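Local coordinates for protein cytidine deaminase (Mycobacterium tuberculosis, PDB 4WIG) that probably catalyses the zinc-dependent hydrolytic deamination of cytidine and 2'-deoxycytidine to uridine and 2'-deoxyuridine, working as a homotetramer, at residues A[31-36]-A[74-79]; A[54-59]-A[89-94]; A[60-65]-A[94-99]; A[100-105]-A[112-117]. The protein carries 1 engineered substitution. All coordinates share one frame; numbering follows the deposited sequence.

Interaction 1 (A[31-36]-A[74-79])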
loop_
_atom_site.group_PDB
_atom_site.type_symbol
_atom_site.label_atom_id
_atom_site.label_comp_id
_atom_site.label_asym_id
_atom_site.label_seq_id
_atom_site.Cartn_x
_atom_site.Cartn_y
_atom_site.Cartn_z
ATOM N N ALA A 31 7.542 6.683 15.901
ATOM C CA ALA A 31 8.256 7.766 15.282
ATOM C C ALA A 31 7.760 9.100 15.796
ATOM O O ALA A 31 6.614 9.222 16.213
ATOM C CB ALA A 31 8.129 7.684 13.767
ATOM N N ALA A 32 8.641 10.087 15.773
ATOM C CA ALA A 32 8.297 11.437 16.188
ATOM C C ALA A 32 9.034 12.423 15.303
ATOM O O ALA A 32 10.191 12.196 14.937
ATOM C CB ALA A 32 8.669 11.656 17.642
ATOM N N ALA A 33 8.356 13.512 14.958
ATOM C CA ALA A 33 8.921 14.506 14.066
ATOM C C ALA A 33 8.651 15.909 14.569
ATOM O O ALA A 33 7.573 16.199 15.116
ATOM C CB ALA A 33 8.370 14.337 12.654
ATOM N N LEU A 34 9.665 16.752 14.398
ATOM C CA LEU A 34 9.569 18.179 14.634
ATOM C C LEU A 34 9.024 18.835 13.371
ATOM O O LEU A 34 9.576 18.663 12.272
ATOM C CB LEU A 34 10.943 18.748 14.922
ATOM C CG LEU A 34 11.065 20.245 15.180
ATOM C CD1 LEU A 34 10.386 20.620 16.486
ATOM C CD2 LEU A 34 12.536 20.631 15.182
ATOM N N VAL A 35 7.958 19.598 13.559
ATOM C CA VAL A 35 7.303 20.337 12.483
ATOM C C VAL A 35 7.864 21.756 12.464
ATOM O O VAL A 35 8.418 22.221 13.471
ATOM C CB VAL A 35 5.776 20.339 12.687
ATOM C CG1 VAL A 35 5.063 20.934 11.477
ATOM C CG2 VAL A 35 5.284 18.919 12.958
ATOM N N ASP A 36 7.775 22.431 11.317
ATOM C CA ASP A 36 8.334 23.789 11.201
ATOM C C ASP A 36 7.693 24.904 12.035
ATOM O O ASP A 36 8.223 26.020 12.063
ATOM C CB ASP A 36 8.410 24.217 9.729
ATOM C CG ASP A 36 7.057 24.254 9.039
ATOM O OD1 ASP A 36 7.028 24.675 7.868
ATOM O OD2 ASP A 36 6.033 23.851 9.620
ATOM N N LEU A 74 10.835 18.922 9.772
ATOM C CA LEU A 74 12.246 19.319 9.839
ATOM C C LEU A 74 13.183 18.190 10.268
ATOM O O LEU A 74 14.339 18.127 9.837
ATOM C CB LEU A 74 12.409 20.485 10.814
ATOM C CG LEU A 74 11.659 21.769 10.445
ATOM C CD1 LEU A 74 11.997 22.877 11.426
ATOM C CD2 LEU A 74 11.957 22.210 9.020
ATOM N N ALA A 75 12.678 17.310 11.124
ATOM C CA ALA A 75 13.473 16.247 11.716
ATOM C C ALA A 75 12.549 15.133 12.179
ATOM O O ALA A 75 11.458 15.415 12.666
ATOM C CB ALA A 75 14.270 16.796 12.886
ATOM N N LEU A 76 12.987 13.890 11.999
ATOM C CA LEU A 76 12.271 12.716 12.421
ATOM C C LEU A 76 13.210 11.666 13.062
ATOM O O LEU A 76 14.289 11.396 12.554
ATOM C CB LEU A 76 11.540 12.098 11.213
ATOM C CG LEU A 76 10.691 10.864 11.506
ATOM C CD1 LEU A 76 9.405 10.866 10.697
ATOM C CD2 LEU A 76 11.463 9.579 11.256
ATOM N N ALA A 77 12.770 11.070 14.172
ATOM C CA ALA A 77 13.412 9.890 14.757
ATOM C C ALA A 77 12.441 8.711 14.704
ATOM O O ALA A 77 11.257 8.871 14.982
ATOM C CB ALA A 77 13.831 10.150 16.209
ATOM N N CYS A 78 12.957 7.541 14.342
ATOM C CA CYS A 78 12.182 6.298 14.296
ATOM C C CYS A 78 12.919 5.252 15.119
ATOM O O CYS A 78 14.108 5.057 14.940
ATOM C CB CYS A 78 12.081 5.811 12.859
ATOM S SG CYS A 78 11.028 4.368 12.620
ATOM N N VAL A 79 12.213 4.592 16.020
ATOM C CA VAL A 79 12.818 3.601 16.897
ATOM C C VAL A 79 11.962 2.350 16.974
ATOM O O VAL A 79 10.756 2.385 16.722
ATOM C CB VAL A 79 13.046 4.159 18.328
ATOM C CG1 VAL A 79 13.942 5.406 18.277
ATOM C CG2 VAL A 79 11.711 4.468 18.996
#
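Ala32 and Ala77 exchange a reciprocal pair of backbone hydrogen bonds, Ala32 N to Ala77 O at 3.0 Å and Ala77 N to Ala32 O at 2.9 Å. Further along, Leu34 N donates to Ala75 O, while Leu34 O receives Leu74 N, both at 2.8 Å. The second of these bonds is nearly straight (173° at the hydrogen). Because Leu74 and Ala75 both stand opposite Leu34, the antiparallel pairing carries a classic beta bulge at this end. Strands 29-35 and 73-80 are neighbours in the mixed central sheet of the deaminase fold, with helices packed on its two faces. Ala31, Ala33, Leu76 and Cys78 face the side of helix 57-67, where Cys78 meets Glu58; Ala32 and Ala75 face helix 6-17. Between the strands, Ala33 CA makes a CA-H...O contact with Ala75 O at 3.0 Å. Leu76, with CG anti to its own N (chi1 -178°), leans across toward strand 29-35, and its CD1 touches Ala33 CB at 4.1 Å. On the other face, Leu34 CB lies 4.4 Å from Ala75 CB. Past the bulge, the branched end of Leu74 rests on Asp36, its CD1 3.8 Å from Asp36 CA.

Interaction 2 (A[54-59]-A[89-94]). With ZN (zinc ion), chain C.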
loop_
_atom_site.group_PDB
_atom_site.type_symbol
_atom_site.label_atom_id
_atom_site.label_comp_id
_atom_site.label_asym_id
_atom_site.label_seq_id
_atom_site.Cartn_x
_atom_site.Cartn_y
_atom_site.Cartn_z
ATOM N N THR A 54 -0.529 -3.074 6.418
ATOM C CA THR A 54 0.139 -2.548 7.595
ATOM C C THR A 54 0.537 -1.098 7.374
ATOM O O THR A 54 1.017 -0.740 6.294
ATOM C CB THR A 54 1.381 -3.400 7.923
ATOM O OG1 THR A 54 0.954 -4.719 8.312
ATOM C CG2 THR A 54 2.194 -2.780 9.045
ATOM N N LEU A 55 0.299 -0.270 8.395
ATOM C CA LEU A 55 0.657 1.141 8.389
ATOM C C LEU A 55 1.959 1.340 9.138
ATOM O O LEU A 55 2.109 0.854 10.258
ATOM C CB LEU A 55 -0.480 1.954 9.037
ATOM C CG LEU A 55 -1.835 1.816 8.323
ATOM C CD1 LEU A 55 -3.009 2.197 9.206
ATOM C CD2 LEU A 55 -1.828 2.649 7.050
ATOM N N CYS A 56 2.920 2.023 8.509
ATOM C CA CYS A 56 4.196 2.341 9.138
ATOM C C CYS A 56 4.073 3.528 10.078
ATOM O O CYS A 56 3.290 4.449 9.821
ATOM C CB CYS A 56 5.242 2.678 8.083
ATOM S SG CYS A 56 5.961 1.253 7.236
ATOM N N ALA A 57 4.887 3.531 11.131
ATOM C CA ALA A 57 4.935 4.642 12.083
ATOM C C ALA A 57 5.150 5.993 11.410
ATOM O O ALA A 57 4.533 6.988 11.780
ATOM C CB ALA A 57 6.045 4.396 13.111
ATOM N N GLU A 58 6.068 6.023 10.448
ATOM C CA GLU A 58 6.431 7.248 9.769
ATOM C C GLU A 58 5.258 7.787 8.949
ATOM O O GLU A 58 5.053 9.004 8.904
ATOM C CB GLU A 58 7.667 7.044 8.892
ATOM C CG GLU A 58 8.851 6.429 9.627
ATOM C CD GLU A 58 8.894 4.912 9.528
ATOM O OE1 GLU A 58 7.951 4.237 10.000
ATOM O OE2 GLU A 58 9.886 4.379 8.990
ATOM N N CYS A 59 4.484 6.894 8.331
ATOM C CA CYS A 59 3.245 7.298 7.667
ATOM C C CYS A 59 2.225 7.830 8.662
ATOM O O CYS A 59 1.534 8.795 8.367
ATOM C CB CYS A 59 2.636 6.153 6.863
ATOM S SG CYS A 59 3.630 5.757 5.406
ATOM N N CYS A 89 11.743 2.514 5.996
ATOM C CA CYS A 89 11.660 1.690 4.807
ATOM C C CYS A 89 11.504 2.617 3.619
ATOM O O CYS A 89 11.202 3.794 3.784
ATOM C CB CYS A 89 10.493 0.698 4.885
ATOM S SG CYS A 89 8.835 1.318 4.526
ATOM N N GLY A 90 11.732 2.073 2.430
ATOM C CA GLY A 90 11.735 2.874 1.197
ATOM C C GLY A 90 10.443 3.633 0.968
ATOM O O GLY A 90 10.467 4.763 0.491
ATOM N N ARG A 91 9.318 2.986 1.287
ATOM C CA ARG A 91 7.990 3.576 1.137
ATOM C C ARG A 91 7.921 4.841 1.978
ATOM O O ARG A 91 7.552 5.918 1.503
ATOM C CB ARG A 91 6.918 2.553 1.563
ATOM C CG ARG A 91 5.472 3.036 1.578
ATOM C CD ARG A 91 5.025 3.498 2.954
ATOM N NE ARG A 91 4.872 2.404 3.916
ATOM C CZ ARG A 91 3.810 1.594 3.982
ATOM N NH1 ARG A 91 3.763 0.640 4.909
ATOM N NH2 ARG A 91 2.812 1.712 3.111
ATOM N N CYS A 92 8.299 4.693 3.239
ATOM C CA CYS A 92 8.333 5.808 4.175
ATOM C C CYS A 92 9.319 6.905 3.773
ATOM O O CYS A 92 9.030 8.089 3.965
ATOM C CB CYS A 92 8.623 5.291 5.585
ATOM S SG CYS A 92 7.233 4.397 6.279
ATOM N N ARG A 93 10.453 6.538 3.183
ATOM C CA ARG A 93 11.366 7.561 2.657
ATOM C C ARG A 93 10.658 8.420 1.596
ATOM O O ARG A 93 10.773 9.642 1.612
ATOM C CB ARG A 93 12.651 6.938 2.115
ATOM C CG ARG A 93 13.522 6.369 3.223
ATOM C CD ARG A 93 14.836 5.775 2.731
ATOM N NE ARG A 93 15.376 4.867 3.737
ATOM C CZ ARG A 93 16.599 4.335 3.730
ATOM N NH1 ARG A 93 17.463 4.616 2.774
ATOM N NH2 ARG A 93 16.946 3.513 4.702
ATOM N N GLN A 94 9.872 7.786 0.724
ATOM C CA GLN A 94 9.152 8.531 -0.320
ATOM C C GLN A 94 8.061 9.398 0.304
ATOM O O GLN A 94 7.950 10.578 -0.026
ATOM C CB GLN A 94 8.552 7.597 -1.382
ATOM C CG GLN A 94 8.041 8.333 -2.619
ATOM C CD GLN A 94 9.141 8.753 -3.594
ATOM O OE1 GLN A 94 10.025 7.960 -3.947
ATOM N NE2 GLN A 94 9.073 9.994 -4.059
HETATM ZN ZN ZN C . 7.887 2.228 6.421
HETATM O O HOH W 1 0.790 -0.534 3.584
HETATM O O HOH W 2 9.307 2.206 7.727
#
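Thr54 meets Arg91 through its carbonyl: Arg91 NH1 makes a weak hydrogen bond to Thr54 O, and a water links the same oxygen to Arg91 NH2. Next, Cys56, at the N-cap position of helix 57-67, turns its thiolate to the zinc ion, with SG anti to its carbonyl carbon (chi1 -78°). Its SG binds the metal at 2.3 Å and also accepts from Arg91 NH1 at 3.3 Å, the sulfur lying 15° from the guanidinium plane. This N-H bond would probably draw negative charge from the sulfur. In the first turn of the helix, Glu58 bends at chi2 and lays its carboxylate beside Cys92, CD 3.7 Å from Cys92 SG. Glu58 OE2 accepts from the zinc-bound water at 2.6 Å, and that water also accepts from Cys89 N at 3.0 Å, so two bonds orient it on the metal. Cys59 packs its SG on the aliphatic part of Arg91, 3.6 Å from CD. Cys89 and Cys92 supply the remaining two sulfurs, and Leu53 of the third and fourth subunits packs on Arg91. Three cysteines and a water around zinc, held at the N-terminal ends of two helices beside a glutamate that is probably the proton donor, form the hallmark active site of the tetrameric cytidine deaminases.

Interaction 3 (A[60-65]-A[94-99]); sequences AVVCAL and QVLLEH
Val62 has CG1 anti to its backbone N (chi1 166°), which sends this methyl toward His99, while His99 carries CG anti to its carbonyl carbon and so swings its ring back along its own helix. CG1 of Val62 therefore sits over one face of the imidazole, 3.8 Å from the ring centroid and 28° off the normal, a CH-pi contact. The methyl is displaced toward the rim, 3.5 Å from His99 CE1, and Glu98 CG lies over the opposite face. Ring rotation is further limited by a hydrogen bond from His99 ND1 to Val95 O, 3.1 Å, with the acceptor tilted from the ring plane. The other methyl of Val62, CG2, touches both Val95 CG1, at 3.9 Å, and Leu96 CD2, at 4.0 Å. Farther down, Leu65 CD2 packs against His99 CB at 3.9 Å. Tyr21 of the third subunit meets the His99 ring edge-to-face, joining this layer to the tetramer interface. The segments of helices 57-67 and 90-100 run side by side at 26°, their axes 10.3 Å apart. Such near-parallel helices, packed through Val61, Leu65 and Leu96 onto the central sheet, are characteristic of the cytidine deaminase alpha/beta fold and carry the zinc site at their N-terminal ends.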
loop_
_atom_site.group_PDB
_atom_site.type_symbol
_atom_site.label_atom_id
_atom_site.label_comp_id
_atom_site.label_asym_id
_atom_site.label_seq_id
_atom_site.Cartn_x
_atom_site.Cartn_y
_atom_site.Cartn_z
ATOM N N ALA A 60 2.134 7.195 9.831
ATOM C CA ALA A 60 1.273 7.687 10.906
ATOM C C ALA A 60 1.675 9.121 11.328
ATOM O O ALA A 60 0.811 9.953 11.592
ATOM C CB ALA A 60 1.298 6.739 12.101
ATOM N N VAL A 61 2.982 9.401 11.380
ATOM C CA VAL A 61 3.468 10.763 11.638
ATOM C C VAL A 61 2.933 11.786 10.627
ATOM O O VAL A 61 2.519 12.893 11.001
ATOM C CB VAL A 61 5.016 10.804 11.667
ATOM C CG1 VAL A 61 5.549 12.221 11.548
ATOM C CG2 VAL A 61 5.529 10.146 12.942
ATOM N N VAL A 62 2.932 11.406 9.354
ATOM C CA VAL A 62 2.458 12.261 8.285
ATOM C C VAL A 62 0.945 12.468 8.381
ATOM O O VAL A 62 0.474 13.566 8.164
ATOM C CB VAL A 62 2.859 11.693 6.906
ATOM C CG1 VAL A 62 2.089 12.364 5.774
ATOM C CG2 VAL A 62 4.361 11.841 6.725
ATOM N N CYS A 63 0.197 11.424 8.729
ATOM C CA CYS A 63 -1.228 11.591 9.007
ATOM C C CYS A 63 -1.456 12.600 10.142
ATOM O O CYS A 63 -2.312 13.497 10.023
ATOM C CB CYS A 63 -1.870 10.251 9.347
ATOM S SG CYS A 63 -1.939 9.114 7.948
ATOM N N ALA A 64 -0.686 12.452 11.223
ATOM C CA ALA A 64 -0.765 13.374 12.361
ATOM C C ALA A 64 -0.425 14.807 11.956
ATOM O O ALA A 64 -1.061 15.756 12.428
ATOM C CB ALA A 64 0.143 12.920 13.486
ATOM N N LEU A 65 0.603 14.957 11.125
ATOM C CA LEU A 65 1.005 16.266 10.606
ATOM C C LEU A 65 -0.196 17.009 10.025
ATOM O O LEU A 65 -0.438 18.180 10.339
ATOM C CB LEU A 65 2.097 16.103 9.544
ATOM C CG LEU A 65 2.494 17.311 8.706
ATOM C CD1 LEU A 65 3.063 18.418 9.575
ATOM C CD2 LEU A 65 3.502 16.904 7.640
ATOM N N GLN A 94 9.872 7.786 0.724
ATOM C CA GLN A 94 9.152 8.531 -0.320
ATOM C C GLN A 94 8.061 9.398 0.304
ATOM O O GLN A 94 7.950 10.578 -0.026
ATOM C CB GLN A 94 8.552 7.597 -1.382
ATOM C CG GLN A 94 8.041 8.333 -2.619
ATOM C CD GLN A 94 9.141 8.753 -3.594
ATOM O OE1 GLN A 94 10.025 7.960 -3.947
ATOM N NE2 GLN A 94 9.073 9.994 -4.059
ATOM N N VAL A 95 7.281 8.826 1.224
ATOM C CA VAL A 95 6.220 9.574 1.883
ATOM C C VAL A 95 6.789 10.784 2.646
ATOM O O VAL A 95 6.284 11.897 2.512
ATOM C CB VAL A 95 5.364 8.672 2.810
ATOM C CG1 VAL A 95 4.380 9.502 3.623
ATOM C CG2 VAL A 95 4.605 7.633 1.992
ATOM N N LEU A 96 7.848 10.573 3.427
ATOM C CA LEU A 96 8.442 11.666 4.216
ATOM C C LEU A 96 9.007 12.777 3.308
ATOM O O LEU A 96 8.937 13.969 3.644
ATOM C CB LEU A 96 9.528 11.127 5.146
ATOM C CG LEU A 96 9.055 10.289 6.348
ATOM C CD1 LEU A 96 10.237 9.615 7.048
ATOM C CD2 LEU A 96 8.276 11.165 7.298
ATOM N N LEU A 97 9.538 12.393 2.150
ATOM C CA LEU A 97 10.111 13.359 1.211
ATOM C C LEU A 97 9.087 14.392 0.738
ATOM O O LEU A 97 9.412 15.568 0.546
ATOM C CB LEU A 97 10.716 12.633 0.008
ATOM C CG LEU A 97 11.575 13.503 -0.910
ATOM C CD1 LEU A 97 12.934 13.765 -0.277
ATOM C CD2 LEU A 97 11.716 12.853 -2.270
ATOM N N GLU A 98 7.848 13.936 0.563
ATOM C CA GLU A 98 6.736 14.793 0.160
ATOM C C GLU A 98 6.493 15.918 1.163
ATOM O O GLU A 98 6.012 16.996 0.792
ATOM C CB GLU A 98 5.472 13.938 0.042
ATOM C CG GLU A 98 4.258 14.622 -0.548
ATOM C CD GLU A 98 4.297 14.710 -2.065
ATOM O OE1 GLU A 98 3.843 15.740 -2.590
ATOM O OE2 GLU A 98 4.777 13.765 -2.731
ATOM N N HIS A 99 6.800 15.656 2.434
ATOM C CA HIS A 99 6.434 16.559 3.522
ATOM C C HIS A 99 7.593 17.261 4.208
ATOM O O HIS A 99 7.373 18.203 4.961
ATOM C CB HIS A 99 5.575 15.786 4.503
ATOM C CG HIS A 99 4.332 15.277 3.856
ATOM N ND1 HIS A 99 4.180 13.976 3.427
ATOM C CD2 HIS A 99 3.243 15.947 3.421
ATOM C CE1 HIS A 99 3.020 13.858 2.805
ATOM N NE2 HIS A 99 2.429 15.036 2.800
#

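Interaction 4 (A[100-105]-A[112-117])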
loop_
_atom_site.group_PDB
_atom_site.type_symbol
_atom_site.label_atom_id
_atom_site.label_comp_id
_atom_site.label_asym_id
_atom_site.label_seq_id
_atom_site.Cartn_x
_atom_site.Cartn_y
_atom_site.Cartn_z
ATOM N N GLY A 100 8.814 16.820 3.926
ATOM C CA GLY A 100 10.012 17.466 4.460
ATOM C C GLY A 100 11.126 17.724 3.461
ATOM O O GLY A 100 12.065 18.462 3.764
ATOM N N GLY A 101 11.046 17.108 2.281
ATOM C CA GLY A 101 12.048 17.289 1.245
ATOM C C GLY A 101 13.404 16.693 1.573
ATOM O O GLY A 101 13.573 15.963 2.559
ATOM N N SER A 102 14.386 17.027 0.739
ATOM C CA SER A 102 15.723 16.447 0.833
ATOM C C SER A 102 16.472 16.815 2.119
ATOM O O SER A 102 17.344 16.064 2.556
ATOM C CB SER A 102 16.551 16.874 -0.377
ATOM O OG SER A 102 16.593 18.286 -0.469
ATOM N N GLU A 103 16.149 17.964 2.711
ATOM C CA GLU A 103 16.852 18.425 3.902
ATOM C C GLU A 103 16.248 17.951 5.221
ATOM O O GLU A 103 16.789 18.250 6.276
ATOM C CB GLU A 103 16.971 19.952 3.892
ATOM C CG GLU A 103 17.557 20.492 2.594
ATOM C CD GLU A 103 18.813 19.751 2.165
ATOM O OE1 GLU A 103 18.890 19.333 0.985
ATOM O OE2 GLU A 103 19.719 19.548 3.008
ATOM N N LEU A 104 15.140 17.217 5.161
ATOM C CA LEU A 104 14.570 16.603 6.364
ATOM C C LEU A 104 15.623 15.697 6.995
ATOM O O LEU A 104 16.161 14.839 6.325
ATOM C CB LEU A 104 13.322 15.797 5.999
ATOM C CG LEU A 104 12.753 14.846 7.045
ATOM C CD1 LEU A 104 12.446 15.556 8.348
ATOM C CD2 LEU A 104 11.505 14.172 6.499
ATOM N N LEU A 105 15.925 15.903 8.275
ATOM C CA LEU A 105 16.923 15.090 8.959
ATOM C C LEU A 105 16.282 13.865 9.598
ATOM O O LEU A 105 15.221 13.962 10.242
ATOM C CB LEU A 105 17.679 15.900 10.015
ATOM C CG LEU A 105 18.509 17.065 9.477
ATOM C CD1 LEU A 105 19.084 17.873 10.629
ATOM C CD2 LEU A 105 19.623 16.563 8.570
ATOM N N PRO A 112 22.709 11.775 12.475
ATOM C CA PRO A 112 21.513 11.931 11.645
ATOM C C PRO A 112 21.851 12.296 10.195
ATOM O O PRO A 112 22.874 12.943 9.934
ATOM C CB PRO A 112 20.744 13.058 12.344
ATOM C CG PRO A 112 21.187 12.982 13.772
ATOM C CD PRO A 112 22.638 12.599 13.697
ATOM N N ARG A 113 20.998 11.856 9.272
ATOM C CA ARG A 113 21.242 11.954 7.840
ATOM C C ARG A 113 20.175 12.798 7.168
ATOM O O ARG A 113 19.018 12.801 7.595
ATOM C CB ARG A 113 21.203 10.561 7.217
ATOM C CG ARG A 113 22.128 9.544 7.865
ATOM C CD ARG A 113 23.425 9.388 7.110
ATOM N NE ARG A 113 23.922 8.016 7.172
ATOM C CZ ARG A 113 24.709 7.515 8.126
ATOM N NH1 ARG A 113 25.126 8.260 9.162
ATOM N NH2 ARG A 113 25.092 6.241 8.034
ATOM N N ARG A 114 20.565 13.494 6.102
ATOM C CA ARG A 114 19.608 14.158 5.230
ATOM C C ARG A 114 18.797 13.114 4.464
ATOM O O ARG A 114 19.346 12.133 3.976
ATOM C CB ARG A 114 20.326 15.032 4.209
ATOM C CG ARG A 114 21.076 16.222 4.777
ATOM C CD ARG A 114 21.915 16.892 3.695
ATOM N NE ARG A 114 21.122 17.253 2.513
ATOM C CZ ARG A 114 21.134 16.610 1.343
ATOM N NH1 ARG A 114 20.362 17.042 0.350
ATOM N NH2 ARG A 114 21.909 15.554 1.136
ATOM N N LEU A 115 17.499 13.336 4.329
ATOM C CA LEU A 115 16.648 12.362 3.645
ATOM C C LEU A 115 17.088 12.240 2.180
ATOM O O LEU A 115 16.985 11.162 1.571
ATOM C CB LEU A 115 15.168 12.743 3.766
ATOM C CG LEU A 115 14.147 11.808 3.103
ATOM C CD1 LEU A 115 14.320 10.370 3.559
ATOM C CD2 LEU A 115 12.734 12.282 3.387
ATOM N N GLY A 116 17.607 13.344 1.635
ATOM C CA GLY A 116 18.169 13.364 0.291
ATOM C C GLY A 116 19.274 12.358 0.086
ATOM O O GLY A 116 19.426 11.825 -1.007
ATOM N N ASP A 117 20.045 12.090 1.140
ATOM C CA ASP A 117 21.102 11.082 1.075
ATOM C C ASP A 117 20.547 9.677 1.237
ATOM O O ASP A 117 21.112 8.723 0.701
ATOM C CB ASP A 117 22.188 11.352 2.119
ATOM C CG ASP A 117 23.029 12.566 1.780
ATOM O OD1 ASP A 117 23.389 12.746 0.595
ATOM O OD2 ASP A 117 23.327 13.357 2.693
#
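The Glu103 and Arg114 side chains run alongside each other in the same direction, with carboxylate and guanidinium planes 24° apart. NE and NH1 of the arginine form a two-bond salt bridge, one to each oxygen: NE donates to Glu103 OE2 at 2.7 Å and NH1 to Glu103 OE1 at 2.8 Å, each acceptor lying almost in the guanidinium plane and each oxygen met on its syn side. A bend at chi3 (54°) turns the arginine end across to the acid. Ser102 OG donates to Glu103 OE1 on the anti side, at 2.9 Å, from the same face as NH1. Beyond, NH2 of Arg114 reaches Asp117 OD2 in a weaker salt bridge of 3.0 Å. Ser102 O sits over one face of the guanidinium and receives Gly116 N at 2.9 Å on a lone pair. Bare of a side chain, Gly116 lets this helix start close against Ser102. On the inner side, Leu104 O takes Leu115 N at 2.8 Å, while Leu104 CD2 and Leu115 CD2 meet obliquely at 3.8 Å, both side chains also touching Leu96 of helix 90-100. Leu105 CD2 lies alongside Arg114 CG at the edge strand. The type I turn from Gly101 to Leu104 is thus joined to the start of helix 115-118 by backbone bonds, with a charged network outside and leucines within; Arg114 bridges two acids, and its single positive charge probably offsets part of the repulsion between them.

Interaction 2 holds the zinc site, and the others are layered behind it. Interaction 3 continues the same two helices, its centre 8 Å from that of interaction 2, and Leu96 CD1 packs on Glu58 CB at 4.1 Å. The strand pair of interaction 1 lies beneath both: Cys78 SG is 3.8 Å from Glu58 CD, and Leu76 CD1 touches Leu96 CD2 at 3.6 Å. Interaction 4 extends the sheet from strand 73-80, where Leu76 N lies 2.8 Å from Leu105 O, a probable hydrogen bond. It also closes on helix 90-100 through Leu115 CD2, 3.4 Å from Leu97 N, but its Leu115 side chain remains about 11 Å from the zinc ion.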